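Local coordinates for protein lactaldehyde dehydrogenase (Methanocaldococcus jannaschii, PDB 3PQA) that oxidises lactaldehyde to lactate with NAD, which it prefers to NADP, in the biosynthesis of coenzyme F420, at residues E129-V134 with T157-V162; A152-T157 with E452-I457; V214-F219 with F235-L240. All blocks are in the same frame, centred on the assembly; numbering follows the deposited sequence. Where two conformers were deposited one is given.

How the contacts relate
Following the chain from the N terminus, strand 122-138 runs into helix 145-156 and then strand 160-165, and contact 1 closes this beta-alpha-beta unit by pairing 129-134 with 157-162. Contact 2 starts from the same helix end but waits almost 300 residues for its partner, 452-457, so its loop crosses that of contact 1, with which it shares Thr-157. Contact 3, between 214-219 and 235-240, opens after contact 1 has closed and falls wholly within the long loop of contact 2. All three meet on one sheet: strand 122-138 has strands 160-165, 216-220 and 455-463 as neighbours, and Lys-237 NZ reaches the backbone oxygen of Glu-453.

Contact 1. Residues E129-V134 with T157-V162; sequences EPVGIV and TGNVIV
Asn-159, just beyond the C-terminal end of helix 145-156, reaches across to the short break at Val-131 and Gly-132 in strand 122-138. Its CB lies 3.5 Å from Gly-132 O and also touches CG2 of Val-134. With CG beside the backbone N (chi1 -64°), the amide turns towards the loop, and its carbon packs 3.6 Å from Val-134 CG2 on one flank and against Pro-130 CB on another. At the tip, OD1 accepts a nearly straight hydrogen bond from Gly-132 N (3.0 Å, 166° at the hydrogen), with the donor close to the direction in which the C=O points. The other branch, ND2, bonds to the backbone oxygen of Met-454, so the amide is held from both ends and its rotation is fixed.

Pro-130 lays its ring against the turn at 157-158, CB being 3.3 Å from Thr-157 O. Gly-158, at positive phi, is the C-prime residue of the Schellman motif that ends the helix. Beyond the loop the two chains pair as parallel strands: Val-134 N bonds to Val-160 O (2.8 Å), and Val-162 N to Val-134 O (3.0 Å), after a weak bond from Val-160 N to Gly-132 O. Ile-133 CG2 meets Val-162 CG2 at 4.0 Å.

The pair closes a beta-alpha-beta unit of strand 122-138, helix 145-156 and strand 160-165. Helices 33-44 and 47-51 pack on the face bearing Ile-133 and Val-160, while helix 145-156 lies against Ile-161; strand 216-220 also flanks strand 122-138, Met-216 pairing with Ile-133.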
ATOM      1  N   GLU B 129      10.320 -11.501  -8.402  1.00 11.91           N
ATOM      2  CA  GLU B 129      11.509 -12.046  -9.079  1.00 10.93           C
ATOM      3  C   GLU B 129      11.498 -11.646 -10.551  1.00  9.88           C
ATOM      4  O   GLU B 129      10.435 -11.388 -11.099  1.00  9.90           O
ATOM      5  CB  GLU B 129      11.563 -13.571  -8.942  1.00 12.07           C
ATOM      6  CG  GLU B 129      11.678 -14.033  -7.482  1.00 12.96           C
ATOM      7  CD  GLU B 129      11.922 -15.520  -7.314  1.00 12.43           C
ATOM      8  OE1 GLU B 129      11.737 -16.280  -8.290  1.00 13.12           O
ATOM      9  OE2 GLU B 129      12.268 -15.921  -6.184  1.00 13.10           O
ATOM     10  N   PRO B 130      12.681 -11.580 -11.204  1.00  9.92           N
ATOM     11  CA  PRO B 130      12.650 -11.150 -12.616  1.00  9.79           C
ATOM     12  C   PRO B 130      11.834 -12.035 -13.552  1.00  9.59           C
ATOM     13  O   PRO B 130      11.786 -13.250 -13.378  1.00 10.12           O
ATOM     14  CB  PRO B 130      14.121 -11.242 -13.049  1.00 10.13           C
ATOM     15  CG  PRO B 130      14.807 -12.099 -12.016  1.00 10.34           C
ATOM     16  CD  PRO B 130      14.051 -11.874 -10.737  1.00 10.27           C
ATOM     17  N   VAL B 131      11.249 -11.428 -14.578  1.00 10.10           N
ATOM     18  CA  VAL B 131      10.604 -12.199 -15.627  1.00 10.39           C
ATOM     19  C   VAL B 131      11.603 -13.023 -16.442  1.00 10.08           C
ATOM     20  O   VAL B 131      11.250 -14.090 -16.957  1.00 11.07           O
ATOM     21  CB  VAL B 131       9.755 -11.313 -16.557  1.00 11.42           C
ATOM     22  CG1 VAL B 131       8.536 -10.803 -15.801  1.00 11.83           C
ATOM     23  CG2 VAL B 131      10.576 -10.148 -17.135  1.00 11.82           C
ATOM     24  N   GLY B 132      12.838 -12.536 -16.543  1.00  9.95           N
ATOM     25  CA  GLY B 132      13.919 -13.253 -17.219  1.00 10.35           C
ATOM     26  C   GLY B 132      14.628 -12.317 -18.186  1.00 10.70           C
ATOM     27  O   GLY B 132      15.375 -11.418 -17.770  1.00 12.01           O
ATOM     28  N   ILE B 133      14.394 -12.530 -19.478  1.00 10.77           N
ATOM     29  CA  ILE B 133      14.903 -11.640 -20.512  1.00 11.01           C
ATOM     30  C   ILE B 133      13.805 -10.654 -20.898  1.00 10.56           C
ATOM     31  O   ILE B 133      12.728 -11.058 -21.348  1.00 11.64           O
ATOM     32  CB  ILE B 133      15.375 -12.409 -21.770  1.00 11.85           C
ATOM     33  CG1 ILE B 133      16.475 -13.417 -21.402  1.00 12.59           C
ATOM     34  CG2 ILE B 133      15.882 -11.435 -22.833  1.00 12.57           C
ATOM     35  CD1 ILE B 133      16.989 -14.265 -22.592  1.00 12.11           C
ATOM     36  N   VAL B 134      14.090  -9.370 -20.693  1.00  9.80           N
ATOM     37  CA  VAL B 134      13.222  -8.281 -21.117  1.00 10.11           C
ATOM     38  C   VAL B 134      13.685  -7.839 -22.498  1.00 10.61           C
ATOM     39  O   VAL B 134      14.840  -7.426 -22.673  1.00 11.02           O
ATOM     40  CB  VAL B 134      13.256  -7.097 -20.119  1.00 11.04           C
ATOM     41  CG1 VAL B 134      12.654  -5.848 -20.749  1.00 12.49           C
ATOM     42  CG2 VAL B 134      12.513  -7.463 -18.829  1.00 12.40           C
ATOM     43  N   THR B 157      14.884  -4.834 -11.362  1.00  9.07           N
ATOM     44  CA  THR B 157      14.146  -6.073 -11.076  1.00  9.31           C
ATOM     45  C   THR B 157      14.929  -7.351 -11.441  1.00  9.25           C
ATOM     46  O   THR B 157      14.377  -8.452 -11.401  1.00 10.17           O
ATOM     47  CB  THR B 157      12.737  -6.050 -11.736  1.00 10.68           C
ATOM     48  OG1 THR B 157      12.852  -5.713 -13.128  1.00 11.84           O
ATOM     49  CG2 THR B 157      11.852  -5.026 -11.049  1.00 11.83           C
ATOM     50  N   GLY B 158      16.210  -7.207 -11.797  1.00  9.55           N
ATOM     51  CA  GLY B 158      17.098  -8.372 -11.990  1.00  9.51           C
ATOM     52  C   GLY B 158      16.972  -9.110 -13.311  1.00  9.08           C
ATOM     53  O   GLY B 158      17.286 -10.296 -13.391  1.00 10.00           O
ATOM     54  N   ASN B 159      16.542  -8.392 -14.344  1.00  9.11           N
ATOM     55  CA  ASN B 159      16.375  -8.930 -15.682  1.00  9.46           C
ATOM     56  C   ASN B 159      17.587  -8.703 -16.560  1.00  9.90           C
ATOM     57  O   ASN B 159      18.251  -7.689 -16.451  1.00 11.23           O
ATOM     58  CB  ASN B 159      15.190  -8.270 -16.370  1.00 10.19           C
ATOM     59  CG  ASN B 159      13.890  -8.572 -15.688  1.00 10.21           C
ATOM     60  OD1 ASN B 159      13.376  -9.680 -15.786  1.00 10.39           O
ATOM     61  ND2 ASN B 159      13.341  -7.587 -14.997  1.00 10.40           N
ATOM     62  N   VAL B 160      17.850  -9.663 -17.443  1.00  9.97           N
ATOM     63  CA  VAL B 160      18.727  -9.453 -18.583  1.00 10.27           C
ATOM     64  C   VAL B 160      17.929  -8.677 -19.639  1.00  9.77           C
ATOM     65  O   VAL B 160      16.716  -8.863 -19.765  1.00 10.65           O
ATOM     66  CB  VAL B 160      19.195 -10.817 -19.130  1.00 11.75           C
ATOM     67  CG1 VAL B 160      19.901 -10.667 -20.471  1.00 13.12           C
ATOM     68  CG2 VAL B 160      20.123 -11.481 -18.106  1.00 12.93           C
ATOM     69  N   ILE B 161      18.612  -7.822 -20.397  1.00  9.98           N
ATOM     70  CA  ILE B 161      17.955  -6.991 -21.402  1.00 11.04           C
ATOM     71  C   ILE B 161      18.514  -7.185 -22.829  1.00 11.25           C
ATOM     72  O   ILE B 161      19.730  -7.180 -23.027  1.00 11.76           O
ATOM     73  CB  ILE B 161      18.102  -5.515 -21.041  1.00 12.65           C
ATOM     74  CG1 ILE B 161      17.574  -5.251 -19.629  1.00 12.67           C
ATOM     75  CG2 ILE B 161      17.386  -4.630 -22.079  1.00 12.74           C
ATOM     76  CD1 ILE B 161      18.127  -3.953 -19.018  1.00 13.02           C
ATOM     77  N   VAL B 162      17.614  -7.359 -23.799  1.00 11.04           N
ATOM     78  CA  VAL B 162      17.956  -7.181 -25.216  1.00 10.93           C
ATOM     79  C   VAL B 162      17.134  -6.011 -25.734  1.00 10.35           C
ATOM     80  O   VAL B 162      15.905  -5.964 -25.565  1.00 11.09           O
ATOM     81  CB  VAL B 162      17.766  -8.461 -26.059  1.00 11.65           C
ATOM     82  CG1 VAL B 162      18.781  -9.540 -25.621  1.00 12.53           C
ATOM     83  CG2 VAL B 162      16.342  -8.997 -25.973  1.00 12.49           C
TER

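Contact 2. Residues A152-T157 with E452-I457; sequences APAIAT and EEMSNI
Met-454 reaches out to the last turn of helix 145-156, the helix of a beta-alpha-beta crossover in the open alpha/beta sheet of an aldehyde dehydrogenase. It is the residue at which helix 447-453 gives way to strand 455-463, and its side chain points at the other segment from that junction. CG stands beside the backbone N (chi1 -68°), and from there the chain runs fully extended, which carries the sulfur past Thr-157 to the helix beyond.

There SD settles against the backbone and small side chains of consecutive residues. It is 3.5 Å from Ala-154 N and 3.8 Å from Ala-154 CB, and it also meets Pro-153 CB at 4.0 Å. The thioether chain passes the proline ring at a slant. The contact is one of van der Waals packing, with no hydrogen bond between the two segments.

Thr-157 is set quite differently, its side chain lying at about a right angle to that of Met-454 and meeting it near the root, with OG1 3.7 Å from Met-454 CB. Its beta carbon also faces Ser-455 CB at 4.3 Å. Ser-455 turns its hydroxyl to the oxygen of Met-451, in the preceding helix.

Around this contact, Met-454 also packs on Val-134 and on Met-216 and Ser-218 of strand 216-220, and its side chain comes about 9 Å from that of Glu-241, an active-site residue by similarity. Pro-153 and Thr-157 also touch Met-451, so helix 447-453 itself lies against the end of helix 145-156. The threonine hydroxyl is itself tied back to its own helix: OG1 donates to Pro-153 O at 2.7 Å, arriving tilted 25° from the carbonyl plane.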
ATOM      1  N   ALA B 152      15.984   1.084 -16.879  1.00  8.63           N
ATOM      2  CA  ALA B 152      16.125   1.310 -15.440  1.00  8.46           C
ATOM      3  C   ALA B 152      15.272   0.319 -14.600  1.00  8.03           C
ATOM      4  O   ALA B 152      15.819  -0.381 -13.723  1.00  8.56           O
ATOM      5  CB  ALA B 152      15.823   2.763 -15.085  1.00  9.12           C
ATOM      6  N   PRO B 153      13.952   0.213 -14.881  1.00  8.74           N
ATOM      7  CA  PRO B 153      13.180  -0.817 -14.145  1.00  8.48           C
ATOM      8  C   PRO B 153      13.618  -2.267 -14.399  1.00  8.80           C
ATOM      9  O   PRO B 153      13.541  -3.090 -13.484  1.00  9.54           O
ATOM     10  CB  PRO B 153      11.734  -0.597 -14.595  1.00  9.84           C
ATOM     11  CG  PRO B 153      11.815   0.195 -15.852  1.00 12.37           C
ATOM     12  CD  PRO B 153      13.108   0.963 -15.839  1.00  9.93           C
ATOM     13  N   ALA B 154      14.071  -2.585 -15.620  1.00  8.18           N
ATOM     14  CA  ALA B 154      14.570  -3.931 -15.919  1.00  8.92           C
ATOM     15  C   ALA B 154      15.784  -4.316 -15.079  1.00  9.01           C
ATOM     16  O   ALA B 154      15.836  -5.418 -14.521  1.00 10.16           O
ATOM     17  CB  ALA B 154      14.883  -4.071 -17.413  1.00  9.54           C
ATOM     18  N   ILE B 155      16.764  -3.413 -14.994  1.00  9.29           N
ATOM     19  CA  ILE B 155      17.939  -3.621 -14.146  1.00 10.55           C
ATOM     20  C   ILE B 155      17.517  -3.743 -12.669  1.00  9.55           C
ATOM     21  O   ILE B 155      17.933  -4.661 -11.949  1.00  9.71           O
ATOM     22  CB  ILE B 155      18.996  -2.500 -14.330  1.00 12.27           C
ATOM     23  CG1 ILE B 155      19.607  -2.553 -15.740  1.00 12.45           C
ATOM     24  CG2 ILE B 155      20.115  -2.602 -13.270  1.00 12.46           C
ATOM     25  CD1 ILE B 155      20.533  -1.382 -16.030  1.00 12.73           C
ATOM     26  N   ALA B 156      16.648  -2.829 -12.246  1.00  9.41           N
ATOM     27  CA  ALA B 156      16.163  -2.823 -10.865  1.00  9.33           C
ATOM     28  C   ALA B 156      15.525  -4.138 -10.421  1.00  9.06           C
ATOM     29  O   ALA B 156      15.605  -4.491  -9.232  1.00  9.84           O
ATOM     30  CB  ALA B 156      15.187  -1.673 -10.663  1.00  9.56           C
ATOM     31  N   THR B 157      14.884  -4.834 -11.362  1.00  9.07           N
ATOM     32  CA  THR B 157      14.146  -6.073 -11.076  1.00  9.31           C
ATOM     33  C   THR B 157      14.929  -7.351 -11.441  1.00  9.25           C
ATOM     34  O   THR B 157      14.377  -8.452 -11.401  1.00 10.17           O
ATOM     35  CB  THR B 157      12.737  -6.050 -11.736  1.00 10.68           C
ATOM     36  OG1 THR B 157      12.852  -5.713 -13.128  1.00 11.84           O
ATOM     37  CG2 THR B 157      11.852  -5.026 -11.049  1.00 11.83           C
ATOM     38  N   GLU B 452       6.882  -3.557 -11.579  1.00  9.81           N
ATOM     39  CA  GLU B 452       5.856  -4.560 -11.345  1.00 11.22           C
ATOM     40  C   GLU B 452       5.555  -5.427 -12.580  1.00 11.30           C
ATOM     41  O   GLU B 452       5.362  -6.642 -12.438  1.00 13.26           O
ATOM     42  CB  GLU B 452       4.573  -3.936 -10.771  1.00 15.42           C
ATOM     43  CG  GLU B 452       3.501  -4.964 -10.377  1.00 18.97           C
ATOM     44  CD  GLU B 452       3.921  -5.877  -9.215  1.00 16.40           C
ATOM     45  OE1 GLU B 452       4.945  -5.594  -8.547  1.00 19.32           O
ATOM     46  OE2 GLU B 452       3.232  -6.890  -8.951  1.00 19.32           O
ATOM     47  N   GLU B 453       5.519  -4.812 -13.764  1.00 11.75           N
ATOM     48  CA  GLU B 453       5.296  -5.524 -15.043  1.00 13.00           C
ATOM     49  C   GLU B 453       6.482  -6.435 -15.350  1.00 11.97           C
ATOM     50  O   GLU B 453       6.306  -7.506 -15.901  1.00 13.03           O
ATOM     51  CB  GLU B 453       5.131  -4.545 -16.214  1.00 17.66           C
ATOM     52  CG  GLU B 453       4.116  -3.416 -15.995  1.00 21.02           C
ATOM     53  CD  GLU B 453       2.683  -3.785 -16.312  1.00 18.77           C
ATOM     54  OE1 GLU B 453       2.431  -4.949 -16.706  1.00 21.26           O
ATOM     55  OE2 GLU B 453       1.807  -2.886 -16.148  1.00 21.35           O
ATOM     56  N   MET B 454       7.679  -5.991 -14.980  1.00 10.25           N
ATOM     57  CA  MET B 454       8.927  -6.686 -15.306  1.00  9.28           C
ATOM     58  C   MET B 454       9.359  -7.720 -14.253  1.00  9.59           C
ATOM     59  O   MET B 454      10.468  -8.249 -14.297  1.00 10.23           O
ATOM     60  CB  MET B 454      10.045  -5.662 -15.587  1.00  8.88           C
ATOM     61  CG  MET B 454       9.818  -4.844 -16.886  1.00 11.77           C
ATOM     62  SD  MET B 454      11.096  -3.597 -17.187  1.00  8.65           S
ATOM     63  CE  MET B 454      10.567  -2.955 -18.806  1.00 11.78           C
ATOM     64  N   SER B 455       8.476  -7.996 -13.300  1.00 10.32           N
ATOM     65  CA  SER B 455       8.739  -9.052 -12.352  1.00 10.94           C
ATOM     66  C   SER B 455       7.524  -9.962 -12.214  1.00  9.84           C
ATOM     67  O   SER B 455       6.416  -9.612 -12.661  1.00 10.74           O
ATOM     68  CB  SER B 455       9.231  -8.471 -11.012  1.00 13.35           C
ATOM     69  OG  SER B 455       8.336  -7.550 -10.461  1.00 19.38           O
ATOM     70  N   ASN B 456       7.756 -11.152 -11.666  1.00  8.65           N
ATOM     71  CA  ASN B 456       6.686 -12.093 -11.348  1.00  8.55           C
ATOM     72  C   ASN B 456       6.577 -12.218  -9.844  1.00  9.25           C
ATOM     73  O   ASN B 456       7.589 -12.171  -9.139  1.00 10.53           O
ATOM     74  CB  ASN B 456       7.002 -13.471 -11.932  1.00 10.75           C
ATOM     75  CG  ASN B 456       6.916 -13.503 -13.446  1.00 11.24           C
ATOM     76  OD1 ASN B 456       6.005 -12.928 -14.050  1.00 11.01           O
ATOM     77  ND2 ASN B 456       7.869 -14.200 -14.070  1.00 10.96           N
ATOM     78  N   ILE B 457       5.353 -12.395  -9.355  1.00  9.40           N
ATOM     79  CA  ILE B 457       5.142 -12.633  -7.927  1.00  9.54           C
ATOM     80  C   ILE B 457       5.448 -14.094  -7.586  1.00  9.69           C
ATOM     81  O   ILE B 457       5.147 -15.018  -8.368  1.00 10.44           O
ATOM     82  CB  ILE B 457       3.704 -12.268  -7.481  1.00 10.69           C
ATOM     83  CG1 ILE B 457       3.455 -10.767  -7.653  1.00 10.73           C
ATOM     84  CG2 ILE B 457       3.474 -12.672  -5.991  1.00 10.72           C
ATOM     85  CD1 ILE B 457       1.968 -10.346  -7.479  1.00 11.08           C
TER

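Contact 3. Residues V214-F219 with F235-L240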
ATOM      1  N   VAL B 214      12.896 -15.014 -25.083  1.00 13.40           N
ATOM      2  CA  VAL B 214      12.553 -13.706 -24.521  1.00 12.51           C
ATOM      3  C   VAL B 214      11.303 -13.891 -23.661  1.00 11.97           C
ATOM      4  O   VAL B 214      10.348 -14.535 -24.093  1.00 12.78           O
ATOM      5  CB  VAL B 214      12.349 -12.663 -25.651  1.00 12.72           C
ATOM      6  CG1 VAL B 214      11.807 -11.335 -25.097  1.00 12.40           C
ATOM      7  CG2 VAL B 214      13.687 -12.434 -26.401  1.00 12.45           C
ATOM      8  N   ASN B 215      11.313 -13.350 -22.438  1.00 10.97           N
ATOM      9  CA  ASN B 215      10.225 -13.590 -21.488  1.00 10.51           C
ATOM     10  C   ASN B 215       9.146 -12.512 -21.469  1.00 10.03           C
ATOM     11  O   ASN B 215       7.999 -12.749 -21.049  1.00  9.99           O
ATOM     12  CB  ASN B 215      10.801 -13.782 -20.083  1.00 11.64           C
ATOM     13  CG  ASN B 215      11.686 -15.024 -19.995  1.00 11.55           C
ATOM     14  OD1 ASN B 215      12.908 -14.929 -19.901  1.00 11.84           O
ATOM     15  ND2 ASN B 215      11.062 -16.195 -20.068  1.00 11.82           N
ATOM     16  N   MET B 216       9.528 -11.323 -21.914  1.00 10.42           N
ATOM     17  CA  MET B 216       8.648 -10.160 -21.872  0.50 11.14           C
ATOM     18  C   MET B 216       9.024  -9.193 -22.973  1.00 11.24           C
ATOM     19  O   MET B 216      10.211  -9.008 -23.260  1.00 12.21           O
ATOM     20  CB  MET B 216       8.723  -9.473 -20.505  0.50 12.96           C
ATOM     21  CG  MET B 216       8.079  -8.097 -20.466  0.50 13.23           C
ATOM     22  SD  MET B 216       7.709  -7.554 -18.812  0.50 12.98           S
ATOM     23  CE  MET B 216       6.932  -5.963 -19.219  0.50 13.00           C
ATOM     24  N   ILE B 217       8.009  -8.591 -23.588  1.00 12.23           N
ATOM     25  CA  ILE B 217       8.206  -7.538 -24.581  1.00 13.44           C
ATOM     26  C   ILE B 217       7.646  -6.251 -24.013  1.00 12.85           C
ATOM     27  O   ILE B 217       6.520  -6.217 -23.506  1.00 13.12           O
ATOM     28  CB  ILE B 217       7.506  -7.856 -25.942  1.00 15.46           C
ATOM     29  CG1 ILE B 217       8.026  -9.162 -26.537  1.00 15.87           C
ATOM     30  CG2 ILE B 217       7.645  -6.683 -26.939  1.00 15.83           C
ATOM     31  CD1 ILE B 217       9.523  -9.195 -26.727  1.00 15.72           C
ATOM     32  N   SER B 218       8.465  -5.206 -24.065  1.00 12.33           N
ATOM     33  CA  SER B 218       8.035  -3.867 -23.732  1.00 12.11           C
ATOM     34  C   SER B 218       8.359  -2.994 -24.929  1.00 11.87           C
ATOM     35  O   SER B 218       9.541  -2.736 -25.225  1.00 11.55           O
ATOM     36  CB  SER B 218       8.769  -3.353 -22.508  1.00 12.63           C
ATOM     37  OG  SER B 218       8.295  -2.073 -22.143  1.00 14.42           O
ATOM     38  N   PHE B 219       7.300  -2.544 -25.595  1.00 12.49           N
ATOM     39  CA  PHE B 219       7.403  -1.816 -26.864  1.00 13.37           C
ATOM     40  C   PHE B 219       6.732  -0.467 -26.729  1.00 13.00           C
ATOM     41  O   PHE B 219       5.617  -0.379 -26.190  1.00 13.48           O
ATOM     42  CB  PHE B 219       6.704  -2.598 -27.984  1.00 15.88           C
ATOM     43  CG  PHE B 219       6.528  -1.813 -29.260  1.00 16.23           C
ATOM     44  CD1 PHE B 219       7.560  -1.741 -30.189  1.00 16.23           C
ATOM     45  CD2 PHE B 219       5.330  -1.148 -29.536  1.00 16.22           C
ATOM     46  CE1 PHE B 219       7.416  -1.023 -31.377  1.00 16.36           C
ATOM     47  CE2 PHE B 219       5.174  -0.425 -30.728  1.00 16.36           C
ATOM     48  CZ  PHE B 219       6.226  -0.358 -31.643  1.00 16.33           C
ATOM     49  N   PHE B 235       3.602 -16.730 -25.985  1.00 15.74           N
ATOM     50  CA  PHE B 235       3.554 -16.840 -24.530  1.00 16.49           C
ATOM     51  C   PHE B 235       4.641 -15.970 -23.865  1.00 15.58           C
ATOM     52  O   PHE B 235       5.671 -16.468 -23.417  1.00 16.37           O
ATOM     53  CB  PHE B 235       3.707 -18.310 -24.128  1.00 18.67           C
ATOM     54  CG  PHE B 235       3.073 -18.671 -22.805  1.00 19.33           C
ATOM     55  CD1 PHE B 235       3.231 -17.864 -21.679  1.00 19.03           C
ATOM     56  CD2 PHE B 235       2.354 -19.855 -22.677  1.00 19.04           C
ATOM     57  CE1 PHE B 235       2.664 -18.223 -20.455  1.00 19.43           C
ATOM     58  CE2 PHE B 235       1.783 -20.215 -21.459  1.00 19.44           C
ATOM     59  CZ  PHE B 235       1.943 -19.399 -20.351  1.00 19.19           C
ATOM     60  N   LYS B 236       4.380 -14.673 -23.792  1.00 14.56           N
ATOM     61  CA  LYS B 236       5.276 -13.704 -23.187  1.00 14.42           C
ATOM     62  C   LYS B 236       4.386 -12.726 -22.448  1.00 13.54           C
ATOM     63  O   LYS B 236       3.226 -12.546 -22.834  1.00 13.59           O
ATOM     64  CB  LYS B 236       6.015 -12.906 -24.268  1.00 16.18           C
ATOM     65  CG  LYS B 236       7.042 -13.666 -25.070  1.00 16.85           C
ATOM     66  CD  LYS B 236       7.809 -12.712 -25.997  1.00 16.54           C
ATOM     67  CE  LYS B 236       8.879 -13.450 -26.772  1.00 16.91           C
ATOM     68  NZ  LYS B 236       8.298 -14.500 -27.628  1.00 16.67           N
ATOM     69  N   LYS B 237       4.930 -12.084 -21.412  1.00 13.12           N
ATOM     70  CA  LYS B 237       4.325 -10.874 -20.837  1.00 14.25           C
ATOM     71  C   LYS B 237       4.499  -9.759 -21.849  1.00 13.82           C
ATOM     72  O   LYS B 237       5.537  -9.678 -22.500  1.00 13.36           O
ATOM     73  CB  LYS B 237       5.007 -10.482 -19.518  1.00 17.22           C
ATOM     74  CG  LYS B 237       4.403 -11.121 -18.266  1.00 18.61           C
ATOM     75  CD  LYS B 237       4.930 -10.495 -16.952  1.00 18.16           C
ATOM     76  CE  LYS B 237       4.006  -9.408 -16.390  1.00 18.75           C
ATOM     77  NZ  LYS B 237       4.295  -9.118 -14.932  1.00 18.44           N
ATOM     78  N   ILE B 238       3.479  -8.914 -21.997  1.00 14.24           N
ATOM     79  CA  ILE B 238       3.486  -7.856 -23.011  1.00 14.50           C
ATOM     80  C   ILE B 238       3.094  -6.520 -22.405  1.00 13.40           C
ATOM     81  O   ILE B 238       2.041  -6.407 -21.780  1.00 14.59           O
ATOM     82  CB  ILE B 238       2.492  -8.167 -24.163  1.00 16.39           C
ATOM     83  CG1 ILE B 238       2.835  -9.500 -24.824  1.00 16.79           C
ATOM     84  CG2 ILE B 238       2.498  -7.036 -25.205  1.00 16.92           C
ATOM     85  CD1 ILE B 238       1.720 -10.054 -25.698  1.00 16.91           C
ATOM     86  N   ALA B 239       3.941  -5.519 -22.602  1.00 12.57           N
ATOM     87  CA  ALA B 239       3.625  -4.129 -22.274  1.00 12.79           C
ATOM     88  C   ALA B 239       3.751  -3.296 -23.546  1.00 12.67           C
ATOM     89  O   ALA B 239       4.736  -3.410 -24.274  1.00 12.67           O
ATOM     90  CB  ALA B 239       4.554  -3.609 -21.173  1.00 12.94           C
ATOM     91  N   LEU B 240       2.734  -2.479 -23.824  1.00 12.72           N
ATOM     92  CA  LEU B 240       2.681  -1.663 -25.036  1.00 12.89           C
ATOM     93  C   LEU B 240       2.327  -0.227 -24.682  1.00 13.51           C
ATOM     94  O   LEU B 240       1.371   0.031 -23.928  1.00 14.06           O
ATOM     95  CB  LEU B 240       1.644  -2.221 -26.021  1.00 13.36           C
ATOM     96  CG  LEU B 240       1.768  -3.680 -26.479  1.00 14.03           C
ATOM     97  CD1 LEU B 240       0.566  -4.045 -27.324  1.00 13.54           C
ATOM     98  CD2 LEU B 240       3.079  -3.913 -27.237  1.00 13.52           C
TER
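Strands 216-219 and 237-240 run parallel, their axes 4.7 Å apart at closest approach and 4° from alignment, with Ile-217 bonding through its N to Lys-237 O and through its O to Ala-239 N (2.8 Å), while Lys-237 N to Asn-215 O and Phe-219 N to Ala-239 O extend the ladder at either end.

Lys-236 lies just before its strand and sends its aliphatic chain across Val-214 and Ile-217: CD is 3.6 Å from Ile-217 CG1, and CE 3.7 Å from Val-214 CB. A bend at the last torsion (chi4 61°) brings NZ to the backbone oxygens of Ala-233 and Val-209. On the opposite face Lys-237 CB sits 4.0 Å from Met-216 CB before its chain leads off to Glu-453 O. Back on the face of Ile-217, Leu-240 CD2 packs on Phe-219 CB at 3.9 Å, its methyl oblique to the ring.

Helix 223-232 covers the face of Ile-217 and Phe-219, completing a beta-alpha-beta unit. Phe-219 touches Val-225, one of the NAD-binding residues by similarity, and Glu-241, an active-site residue by similarity, follows Leu-240: this is consistent with the cofactor-binding, Rossmann-like domain of aldehyde dehydrogenases.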